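Local atomic coordinates of hypothetical bacterial 6-phosphogluconolactonase (PDB entry 3SCY), a protein that probably hydrolyses 6-phosphogluconolactone to 6-phosphogluconate, a lactonase reaction of the pentose phosphate pathway, and folds as a seven-bladed beta-propeller. Residues L170-D173 against Q178-K181; T234-R239 against L245-T250; I264-S267 against Y272-A275. All coordinates share one frame; numbering follows the deposited sequence. Where two conformers were deposited one is given.

Contact 1. Residues L170-D173 against Q178-K181; sequences LADD and QIHK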
loop_
_atom_site.group_PDB
_atom_site.type_symbol
_atom_site.label_atom_id
_atom_site.label_comp_id
_atom_site.label_asym_id
_atom_site.label_seq_id
_atom_site.Cartn_x
_atom_site.Cartn_y
_atom_site.Cartn_z
ATOM N N LEU A 170 -10.102 -6.014 -5.935
ATOM C CA LEU A 170 -9.153 -6.204 -7.032
ATOM C C LEU A 170 -7.816 -6.603 -6.458
ATOM O O LEU A 170 -7.341 -5.969 -5.504
ATOM C CB LEU A 170 -9.054 -4.950 -7.898
ATOM C CG LEU A 170 -10.375 -4.466 -8.517
ATOM C CD1 LEU A 170 -10.145 -3.244 -9.354
ATOM C CD2 LEU A 170 -11.009 -5.535 -9.430
ATOM N N ALA A 171 -7.227 -7.686 -6.965
ATOM C CA ALA A 171 -5.983 -8.198 -6.423
ATOM C C ALA A 171 -4.901 -8.232 -7.491
ATOM O O ALA A 171 -5.034 -8.959 -8.491
ATOM C CB ALA A 171 -6.223 -9.586 -5.846
ATOM N N ASP A 172 -3.818 -7.457 -7.280
ATOM C CA ASP A 172 -2.733 -7.372 -8.269
ATOM C C ASP A 172 -1.830 -8.564 -8.187
ATOM O O ASP A 172 -1.322 -8.881 -7.099
ATOM C CB ASP A 172 -1.894 -6.102 -8.038
ATOM C CG ASP A 172 -2.605 -4.793 -8.263
ATOM O OD1 ASP A 172 -3.703 -4.807 -8.850
ATOM O OD2 ASP A 172 -2.035 -3.732 -7.878
ATOM N N ASP A 173 -1.579 -9.188 -9.336
ATOM C CA ASP A 173 -0.741 -10.369 -9.402
ATOM C C ASP A 173 0.470 -10.095 -10.267
ATOM O O ASP A 173 0.425 -10.162 -11.505
ATOM C CB ASP A 173 -1.558 -11.544 -9.913
ATOM C CG ASP A 173 -0.853 -12.889 -9.988
ATOM O OD1 ASP A 173 0.393 -12.930 -9.828
ATOM O OD2 ASP A 173 -1.545 -13.896 -10.204
ATOM N N GLN A 178 -1.858 -9.950 -14.121
ATOM C CA GLN A 178 -3.307 -9.846 -14.005
ATOM C C GLN A 178 -3.720 -9.108 -12.761
ATOM O O GLN A 178 -2.994 -9.082 -11.774
ATOM C CB GLN A 178 -3.965 -11.245 -13.979
ATOM C CG GLN A 178 -3.891 -12.000 -15.298
ATOM C CD GLN A 178 -4.450 -13.392 -15.154
ATOM O OE1 GLN A 178 -3.937 -14.235 -14.410
ATOM N NE2 GLN A 178 -5.501 -13.670 -15.889
ATOM N N ILE A 179 -4.904 -8.513 -12.817
ATOM C CA ILE A 179 -5.621 -7.946 -11.694
ATOM C C ILE A 179 -6.849 -8.854 -11.540
ATOM O O ILE A 179 -7.746 -8.818 -12.388
ATOM C CB ILE A 179 -5.992 -6.459 -11.861
ATOM C CG1 ILE A 179 -4.725 -5.597 -12.104
ATOM C CG2 ILE A 179 -6.762 -5.971 -10.614
ATOM C CD1 ILE A 179 -5.014 -4.178 -12.704
ATOM N N HIS A 180 -6.855 -9.694 -10.503
ATOM C CA HIS A 180 -7.961 -10.611 -10.218
ATOM C C HIS A 180 -9.144 -9.836 -9.631
ATOM O O HIS A 180 -8.942 -8.900 -8.859
ATOM C CB HIS A 180 -7.499 -11.722 -9.271
ATOM C CG HIS A 180 -6.346 -12.493 -9.818
ATOM N ND1 HIS A 180 -6.528 -13.493 -10.774
ATOM C CD2 HIS A 180 -5.033 -12.409 -9.509
ATOM C CE1 HIS A 180 -5.313 -13.953 -11.036
ATOM N NE2 HIS A 180 -4.383 -13.346 -10.293
ATOM N N LYS A 181 -10.375 -10.198 -10.039
ATOM C CA LYS A 181 -11.583 -9.512 -9.600
ATOM C C LYS A 181 -12.496 -10.429 -8.778
ATOM O O LYS A 181 -12.791 -11.564 -9.190
ATOM C CB LYS A 181 -12.345 -8.988 -10.834
ATOM C CG LYS A 181 -13.600 -8.185 -10.484
ATOM C CD LYS A 181 -14.394 -7.783 -11.724
ATOM C CE LYS A 181 -15.781 -7.316 -11.341
ATOM N NZ LYS A 181 -16.539 -6.865 -12.543
#

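Contact 2. Residues T234-R239 against L245-T250; sequences TVIAFR and LDEIQT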
loop_
_atom_site.group_PDB
_atom_site.type_symbol
_atom_site.label_atom_id
_atom_site.label_comp_id
_atom_site.label_asym_id
_atom_site.label_seq_id
_atom_site.Cartn_x
_atom_site.Cartn_y
_atom_site.Cartn_z
ATOM N N THR A 234 6.211 0.774 -15.539
ATOM C CA THR A 234 5.164 1.577 -16.125
ATOM C C THR A 234 4.043 1.865 -15.156
ATOM O O THR A 234 3.794 1.107 -14.211
ATOM C CB THR A 234 4.552 0.860 -17.352
ATOM O OG1 THR A 234 4.099 -0.444 -16.972
ATOM C CG2 THR A 234 5.533 0.744 -18.529
ATOM N N VAL A 235 3.333 2.959 -15.431
ATOM C CA VAL A 235 2.061 3.288 -14.797
ATOM C C VAL A 235 1.014 3.047 -15.862
ATOM O O VAL A 235 1.159 3.552 -16.978
ATOM C CB VAL A 235 1.974 4.728 -14.206
ATOM C CG1 VAL A 235 0.555 5.038 -13.687
ATOM C CG2 VAL A 235 2.987 4.922 -13.092
ATOM N N ILE A 236 -0.025 2.287 -15.512
ATOM C CA ILE A 236 -1.168 2.092 -16.382
ATOM C C ILE A 236 -2.338 2.854 -15.773
ATOM O O ILE A 236 -2.651 2.694 -14.576
ATOM C CB ILE A 236 -1.506 0.609 -16.626
ATOM C CG1 ILE A 236 -0.300 -0.109 -17.285
ATOM C CG2 ILE A 236 -2.746 0.502 -17.519
ATOM C CD1 ILE A 236 -0.522 -1.647 -17.462
ATOM N N ALA A 237 -2.952 3.715 -16.594
ATOM C CA ALA A 237 -4.137 4.474 -16.230
ATOM C C ALA A 237 -5.348 3.762 -16.774
ATOM O O ALA A 237 -5.344 3.296 -17.916
ATOM C CB ALA A 237 -4.065 5.889 -16.795
ATOM N N PHE A 238 -6.367 3.646 -15.947
ATOM C CA PHE A 238 -7.620 3.017 -16.312
ATOM C C PHE A 238 -8.800 3.845 -16.001
ATOM O O PHE A 238 -8.820 4.565 -14.991
ATOM C CB PHE A 238 -7.839 1.716 -15.484
ATOM C CG PHE A 238 -6.796 0.632 -15.555
ATOM C CD1 PHE A 238 -5.764 0.579 -14.621
ATOM C CD2 PHE A 238 -6.935 -0.427 -16.449
ATOM C CE1 PHE A 238 -4.831 -0.456 -14.647
ATOM C CE2 PHE A 238 -6.020 -1.482 -16.452
ATOM C CZ PHE A 238 -4.967 -1.483 -15.565
ATOM N N ARG A 239 -9.830 3.689 -16.831
ATOM C CA ARG A 239 -11.138 4.227 -16.539
ATOM C C ARG A 239 -11.766 3.163 -15.641
ATOM O O ARG A 239 -11.599 1.964 -15.919
ATOM C CB ARG A 239 -11.923 4.480 -17.845
ATOM C CG ARG A 239 -13.266 5.153 -17.636
ATOM C CD ARG A 239 -13.837 5.736 -18.920
ATOM N NE ARG A 239 -14.009 7.187 -18.822
ATOM C CZ ARG A 239 -13.154 8.079 -19.313
ATOM N NH1 ARG A 239 -12.070 7.680 -19.966
ATOM N NH2 ARG A 239 -13.387 9.377 -19.170
ATOM N N LEU A 245 -12.343 -2.245 -15.366
ATOM C CA LEU A 245 -11.115 -1.490 -15.539
ATOM C C LEU A 245 -10.852 -1.425 -17.031
ATOM O O LEU A 245 -10.644 -2.479 -17.642
ATOM C CB LEU A 245 -9.902 -2.133 -14.835
ATOM C CG LEU A 245 -9.770 -2.005 -13.328
ATOM C CD1 LEU A 245 -8.571 -2.812 -12.867
ATOM C CD2 LEU A 245 -9.569 -0.552 -12.913
ATOM N N ASP A 246 -10.872 -0.221 -17.626
ATOM C CA ASP A 246 -10.594 -0.047 -19.046
ATOM C C ASP A 246 -9.302 0.767 -19.204
ATOM O O ASP A 246 -9.248 1.921 -18.789
ATOM C CB ASP A 246 -11.789 0.630 -19.742
ATOM C CG ASP A 246 -11.681 0.778 -21.249
ATOM O OD1 ASP A 246 -10.959 -0.031 -21.880
ATOM O OD2 ASP A 246 -12.360 1.670 -21.806
ATOM N N GLU A 247 -8.251 0.158 -19.790
ATOM C CA GLU A 247 -6.961 0.807 -19.974
ATOM C C GLU A 247 -7.083 2.023 -20.916
ATOM O O GLU A 247 -7.635 1.898 -22.016
ATOM C CB GLU A 247 -5.944 -0.222 -20.506
ATOM C CG GLU A 247 -4.520 0.287 -20.656
ATOM C CD GLU A 247 -3.460 -0.780 -20.864
ATOM O OE1 GLU A 247 -3.650 -1.925 -20.390
ATOM O OE2 GLU A 247 -2.402 -0.442 -21.445
ATOM N N ILE A 248 -6.576 3.197 -20.481
ATOM C CA ILE A 248 -6.617 4.413 -21.313
ATOM C C ILE A 248 -5.220 4.902 -21.686
ATOM O O ILE A 248 -5.086 5.629 -22.673
ATOM C CB ILE A 248 -7.443 5.573 -20.704
ATOM C CG1 ILE A 248 -6.918 5.964 -19.295
ATOM C CG2 ILE A 248 -8.951 5.196 -20.676
ATOM C CD1 ILE A 248 -7.577 7.174 -18.609
ATOM N N GLN A 249 -4.194 4.522 -20.908
ATOM C CA GLN A 249 -2.833 4.981 -21.122
ATOM C C GLN A 249 -1.824 4.152 -20.374
ATOM O O GLN A 249 -2.110 3.684 -19.260
ATOM C CB GLN A 249 -2.722 6.438 -20.646
ATOM C CG GLN A 249 -1.530 7.214 -21.216
ATOM C CD GLN A 249 -1.338 8.533 -20.522
ATOM O OE1 GLN A 249 -1.889 8.789 -19.453
ATOM N NE2 GLN A 249 -0.523 9.398 -21.103
ATOM N N THR A 250 -0.613 4.013 -20.958
ATOM C CA THR A 250 0.563 3.424 -20.314
ATOM C C THR A 250 1.672 4.470 -20.418
ATOM O O THR A 250 1.943 4.949 -21.524
ATOM C CB THR A 250 0.988 2.080 -20.935
ATOM O OG1 THR A 250 -0.026 1.103 -20.748
ATOM C CG2 THR A 250 2.294 1.546 -20.339
#

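Contact 3. Residues I264-S267 against Y272-A275; sequences IHLS and YLYA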
loop_
_atom_site.group_PDB
_atom_site.type_symbol
_atom_site.label_atom_id
_atom_site.label_comp_id
_atom_site.label_asym_id
_atom_site.label_seq_id
_atom_site.Cartn_x
_atom_site.Cartn_y
_atom_site.Cartn_z
ATOM N N ILE A 264 2.697 4.062 -5.488
ATOM C CA ILE A 264 1.965 5.010 -6.319
ATOM C C ILE A 264 0.910 5.722 -5.489
ATOM O O ILE A 264 0.169 5.099 -4.721
ATOM C CB ILE A 264 1.326 4.262 -7.545
ATOM C CG1 ILE A 264 0.738 5.262 -8.560
ATOM C CG2 ILE A 264 0.293 3.180 -7.102
ATOM C CD1 ILE A 264 0.343 4.580 -9.931
ATOM N N HIS A 265 0.851 7.079 -5.640
ATOM C CA HIS A 265 -0.081 7.914 -4.910
ATOM C C HIS A 265 -0.465 9.135 -5.697
ATOM O O HIS A 265 0.359 9.723 -6.400
ATOM C CB HIS A 265 0.502 8.390 -3.558
ATOM C CG HIS A 265 0.780 7.289 -2.596
ATOM N ND1 HIS A 265 -0.176 6.877 -1.683
ATOM C CD2 HIS A 265 1.883 6.519 -2.457
ATOM C CE1 HIS A 265 0.374 5.870 -1.026
ATOM N NE2 HIS A 265 1.602 5.601 -1.471
ATOM N N LEU A 266 -1.725 9.522 -5.558
ATOM C CA LEU A 266 -2.205 10.756 -6.108
ATOM C C LEU A 266 -2.133 11.805 -5.030
ATOM O O LEU A 266 -2.390 11.500 -3.850
ATOM C CB LEU A 266 -3.674 10.599 -6.572
ATOM C CG LEU A 266 -3.895 9.911 -7.897
ATOM C CD1 LEU A 266 -5.279 9.350 -7.991
ATOM C CD2 LEU A 266 -3.677 10.871 -9.057
ATOM N N SER A 267 -1.874 13.062 -5.417
ATOM C CA SER A 267 -2.008 14.156 -4.467
ATOM C C SER A 267 -3.509 14.228 -4.043
ATOM O O SER A 267 -4.390 13.871 -4.847
ATOM C CB SER A 267 -1.516 15.483 -5.066
ATOM O OG SER A 267 -2.172 15.821 -6.277
ATOM N N TYR A 272 -1.851 15.649 -9.305
ATOM C CA TYR A 272 -0.581 15.017 -9.614
ATOM C C TYR A 272 -0.551 13.620 -9.132
ATOM O O TYR A 272 -1.213 13.287 -8.149
ATOM C CB TYR A 272 0.615 15.787 -8.993
ATOM C CG TYR A 272 0.804 17.150 -9.613
ATOM C CD1 TYR A 272 1.515 17.307 -10.802
ATOM C CD2 TYR A 272 0.191 18.271 -9.064
ATOM C CE1 TYR A 272 1.599 18.544 -11.431
ATOM C CE2 TYR A 272 0.267 19.510 -9.684
ATOM C CZ TYR A 272 0.986 19.646 -10.856
ATOM O OH TYR A 272 1.040 20.874 -11.480
ATOM N N LEU A 273 0.173 12.781 -9.871
ATOM C CA LEU A 273 0.401 11.381 -9.559
ATOM C C LEU A 273 1.902 11.188 -9.350
ATOM O O LEU A 273 2.719 11.694 -10.128
ATOM C CB LEU A 273 -0.128 10.473 -10.671
ATOM C CG LEU A 273 -0.014 8.961 -10.358
ATOM C CD1 LEU A 273 -1.245 8.234 -10.734
ATOM C CD2 LEU A 273 1.222 8.322 -11.006
ATOM N N TYR A 274 2.257 10.379 -8.347
ATOM C CA TYR A 274 3.645 10.089 -8.028
ATOM C C TYR A 274 3.867 8.590 -8.033
ATOM O O TYR A 274 3.013 7.837 -7.546
ATOM C CB TYR A 274 3.988 10.659 -6.625
ATOM C CG TYR A 274 3.831 12.160 -6.573
ATOM C CD1 TYR A 274 2.592 12.745 -6.313
ATOM C CD2 TYR A 274 4.924 12.998 -6.771
ATOM C CE1 TYR A 274 2.428 14.136 -6.328
ATOM C CE2 TYR A 274 4.790 14.386 -6.720
ATOM C CZ TYR A 274 3.537 14.949 -6.526
ATOM O OH TYR A 274 3.419 16.318 -6.519
ATOM N N ALA A 275 5.025 8.155 -8.544
ATOM C CA ALA A 275 5.351 6.740 -8.576
ATOM C C ALA A 275 6.813 6.562 -8.258
ATOM O O ALA A 275 7.638 7.306 -8.796
ATOM C CB ALA A 275 5.007 6.142 -9.936
#

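Contact 1. Residues L170-D173 against Q178-K181
H180 and D173 meet across the antiparallel hairpin of strands 168-173 and 178-184, the second and third strands of a four-stranded blade in the beta-propeller. The imidazole NE2 donates to OD2 of D173 over 2.9 Å in a nearly straight bond (177°), lying in the ring plane and using the anti lone pair of the carboxylate. D173 reaches it because its CG is anti to the backbone N (chi1 -177°). The carboxylate is turned 36° from the ring. T176 also bonds OD2, while H156 N engages OD1, so both oxygens of this buried acid are held. CB of Q178 lies over one face of the ring, near its rim, and F142 stacks with the imidazole.

I179 belongs to the other face of the sheet, with L170, D172 and K181, where the next blade packs. Its CG2 touches CB of L170 at 3.7 Å, and its CG1 lies 3.5 Å from OD1 of D172, the side chains of I179 and D172 running alongside and pointing the same way. L216 and L227 of the following blade cover D172, and L227 reaches I179 as well.

The backbone fixes this pairing. A171 and H180 form a hydrogen-bonded pair with two bonds, and Q178 O takes the N-H of D173; the return bond from Q178 N to D173 O is weak. Farther along, CB and CG of K181 lie alongside CD2 of L170, CG at 3.9 Å, and the extended chain then leads away to NZ, which bonds T201 O and G243 O.

Contact 2. Residues T234-R239 against L245-T250
F238 and L245 pack against each other at one end of this hairpin, CD2 of the ring lying 3.8 Å from CB of L245, while CD2 of the leucine lies beside CB and CG of F238. Next to them, the methyl CG2 of I236 covers one face of the ring near its rim. The same methyl meets CG of E247 at 3.6 Å, so the glutamate, carboxylate included, lies across this methyl. At the other end, CG2 of T234 touches CG2 of T250 at 3.8 Å.

Behind this first shell stands a classic beta bulge. I248 and Q249 both face A237, and the register shifts by one between A237 and F238. The carbonyl oxygen of A237 accepts a straight bond from I248 N (2.8 Å, 178°) and a weak one from Q249 N. With chi1 at 57°, CG1 of I248 lies 3.4 Å from A237 O and packs against CB of A237. On the near side of the bulge, R239 and D246 exchange two backbone bonds; on the far side, A237 N donates to Q249 O.

Strand 244-252 is the outermost of its propeller blade, and strand 224-229 flanks strand 234-241 on its inner side. N229 holds the hydroxyl of T234, and L296 N of the following blade binds OE1 of Q249. Backbone bonds carry most of the polar pairing here, and the side chains add mainly apolar contact around F238 and I236.

Contact 3. Residues I264-S267 against Y272-A275
S267 and Y272 tie the turn end of an antiparallel hairpin, the first two strands of a propeller blade, through two hydrogen bonds. S267 N donates a hydrogen bond to Y272 O at 2.8 Å, and Y272 N donates one to OG of S267 at 3.0 Å. The serine hydroxyl can serve the backbone because chi1 of 56° sets OG between the backbone N and the carbonyl carbon; OG also bonds D269. Farther along, H265 and Y274 form a hydrogen-bonded pair, with Y274 N reaching H265 O at 2.8 Å.

Apolar contacts occupy the face bearing I264, L266 and L273. The side chain of L273 touches both of the others: CD2 meets CG1 of I264 at 3.9 Å, and CB meets CD2 of L266 at the same distance. I217 and Y226 of the preceding blade add to this layer.

Aromatic contacts lie on the opposite face. H265 sets its ring edge-to-face with F311 of the next blade, and NE2 bonds D263. The hydroxyl of Y274 reaches G340 O and R335 NE, while the edge of its ring, at CD1, lies 3.8 Å from H265 O, which sits in the ring plane.

The three contacts come in series along the chain, in three consecutive propeller blades. Contact 1 pairs the second and third strands of its blade, contact 2 the third and outermost strands of the next, and contact 3 the first and second strands of the one after. Contact 2 is the bridge, its centre 14 Å from each of the others; contacts 1 and 3, with centres 20 Å apart, do not touch. CD1 of I179 packs 3.8 Å from CD1 of L245, and CG1 of V235 lies 3.8 Å from CD1 of I264. The middle blade thus meets the one before through F238 and L245 and the one after through V235, by largely apolar contacts.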